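Local coordinates for polyketide biosynthesis enoyl-CoA isomerase PksI (Bacillus subtilis, PDB 4Q1K), which decarboxylates a carrier-tethered 3-methylglutaconyl group to 3-methylcrotonyl during synthesis of the antibiotic polyketide bacillaene, at residues T86-G89 against L90-I93. The protein carries 1 engineered substitution. Sequence-based numbering, arbitrary orientation.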
ATOM      1  N   THR B  86       0.938 -30.482   5.190  1.00 26.87           N
ATOM      2  CA  THR B  86       0.698 -31.424   6.271  1.00 25.66           C
ATOM      3  C   THR B  86       1.974 -31.528   7.156  1.00 25.87           C
ATOM      4  O   THR B  86       3.077 -31.083   6.712  1.00 28.13           O
ATOM      5  CB  THR B  86       0.391 -32.823   5.716  1.00 27.73           C
ATOM      6  OG1 THR B  86       1.533 -33.267   4.969  1.00 28.37           O
ATOM      7  CG2 THR B  86      -0.861 -32.747   4.742  1.00 28.35           C
ATOM      8  N   GLN B  87       1.830 -32.172   8.327  1.00 24.53           N
ATOM      9  CA  GLN B  87       2.960 -32.309   9.241  1.00 25.72           C
ATOM     10  C   GLN B  87       4.020 -33.170   8.507  1.00 28.59           C
ATOM     11  O   GLN B  87       5.202 -32.844   8.472  1.00 27.49           O
ATOM     12  CB  GLN B  87       2.488 -32.918  10.528  1.00 25.61           C
ATOM     13  CG  GLN B  87       3.615 -33.036  11.560  1.00 29.81           C
ATOM     14  CD  GLN B  87       3.081 -33.520  12.909  1.00 35.10           C
ATOM     15  OE1 GLN B  87       2.102 -34.218  12.961  1.00 40.04           O
ATOM     16  NE2 GLN B  87       3.691 -33.105  13.992  1.00 39.67           N
ATOM     17  N   GLU B  88       3.547 -34.231   7.851  1.00 31.66           N
ATOM     18  CA  GLU B  88       4.469 -35.142   7.152  1.00 32.93           C
ATOM     19  C   GLU B  88       5.143 -34.418   5.975  1.00 29.97           C
ATOM     20  O   GLU B  88       6.360 -34.526   5.766  1.00 28.64           O
ATOM     21  CB  GLU B  88       3.726 -36.398   6.685  1.00 41.60           C
ATOM     22  CG  GLU B  88       4.549 -37.371   5.876  1.00 48.31           C
ATOM     23  CD  GLU B  88       5.660 -38.096   6.674  1.00 65.39           C
ATOM     24  OE1 GLU B  88       6.020 -37.709   7.840  1.00 63.02           O
ATOM     25  OE2 GLU B  88       6.206 -39.085   6.104  1.00 73.96           O
ATOM     26  N   GLY B  89       4.356 -33.634   5.215  1.00 29.20           N
ATOM     27  CA  GLY B  89       4.936 -32.784   4.156  1.00 28.55           C
ATOM     28  C   GLY B  89       6.038 -31.883   4.646  1.00 28.34           C
ATOM     29  O   GLY B  89       7.098 -31.740   3.991  1.00 29.71           O
ATOM     30  N   LEU B  90       5.791 -31.203   5.753  1.00 25.35           N
ATOM     31  CA  LEU B  90       6.827 -30.283   6.263  1.00 24.82           C
ATOM     32  C   LEU B  90       8.058 -31.043   6.758  1.00 26.81           C
ATOM     33  O   LEU B  90       9.205 -30.590   6.576  1.00 28.99           O
ATOM     34  CB  LEU B  90       6.261 -29.433   7.428  1.00 23.32           C
ATOM     35  CG  LEU B  90       5.115 -28.495   6.950  1.00 23.40           C
ATOM     36  CD1 LEU B  90       4.604 -27.873   8.214  1.00 25.78           C
ATOM     37  CD2 LEU B  90       5.627 -27.463   5.959  1.00 24.28           C
ATOM     38  N   LEU B  91       7.839 -32.219   7.348  1.00 29.19           N
ATOM     39  CA  LEU B  91       8.964 -32.984   7.914  1.00 30.88           C
ATOM     40  C   LEU B  91       9.845 -33.506   6.761  1.00 29.77           C
ATOM     41  O   LEU B  91      11.050 -33.679   6.924  1.00 33.53           O
ATOM     42  CB  LEU B  91       8.442 -34.227   8.724  1.00 30.82           C
ATOM     43  CG  LEU B  91       7.898 -33.797  10.086  1.00 32.80           C
ATOM     44  CD1 LEU B  91       7.083 -34.840  10.831  1.00 33.58           C
ATOM     45  CD2 LEU B  91       9.087 -33.279  10.919  1.00 34.57           C
ATOM     46  N   ARG B  92       9.197 -33.760   5.628  1.00 29.52           N
ATOM     47  CA  ARG B  92       9.861 -34.241   4.430  1.00 32.46           C
ATOM     48  C   ARG B  92      10.813 -33.178   3.909  1.00 32.64           C
ATOM     49  O   ARG B  92      11.947 -33.484   3.541  1.00 29.99           O
ATOM     50  CB  ARG B  92       8.836 -34.604   3.354  1.00 36.89           C
ATOM     51  CG  ARG B  92       7.923 -35.759   3.732  1.00 47.30           C
ATOM     52  CD  ARG B  92       8.508 -37.091   3.292  1.00 59.62           C
ATOM     53  NE  ARG B  92       8.368 -37.301   1.853  1.00 74.46           N
ATOM     54  CZ  ARG B  92       7.203 -37.366   1.218  1.00 63.43           C
ATOM     55  NH1 ARG B  92       6.069 -37.237   1.893  1.00 50.84           N
ATOM     56  NH2 ARG B  92       7.171 -37.560  -0.094  1.00 67.48           N
ATOM     57  N   ILE B  93      10.360 -31.927   3.880  1.00 27.69           N
ATOM     58  CA  ILE B  93      11.259 -30.858   3.447  1.00 26.69           C
ATOM     59  C   ILE B  93      12.385 -30.679   4.504  1.00 29.51           C
ATOM     60  O   ILE B  93      13.543 -30.409   4.153  1.00 32.27           O
ATOM     61  CB  ILE B  93      10.507 -29.481   3.293  1.00 27.08           C
ATOM     62  CG1 ILE B  93       9.346 -29.593   2.266  1.00 25.35           C
ATOM     63  CG2 ILE B  93      11.530 -28.422   2.896  1.00 27.85           C
ATOM     64  CD1 ILE B  93       8.482 -28.268   2.149  1.00 27.07           C
TER
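CG of Glu88 approaches the rim of the Arg92 guanidinium, close to level with it. The Glu88 carboxylate is turned 47° from the guanidinium plane. Glu88 OE2 is 4.6 Å from Arg92 NH1, not in contact, so any attraction between the opposite charges would be a longer-range one. The bend of Glu88 at chi2 (69°) carries its OE2 over at a slant, to 4.1 Å from Arg92 CD. One residue back, Gln87 and Leu91 extend next to each other in one direction. Gln87 CG meets Leu91 CD1 at 4.0 Å. The Gln87 amide turns to helix 256-265, where NE2 hydrogen-bonds to Ile262 O.

Thr86 is the N-cap of helix 87-94. Its OG1 accepts from Gly89 N at 2.9 Å, which satisfies an amide of the first turn. The i to i+4 bonds then begin, with Leu90 N to Thr86 O at 2.9 Å. Ile93 N to Gly89 O is longer, at 3.3 Å.

Ile93 touches Phe253 and Thr98. Its side chain lies about 5 Å from that of the active-site His249, consistent with a place beside the active site. This short surface helix follows strand 71-75 in the crotonase fold. Leu90 and Leu91 pack on Ile262 of helix 256-265.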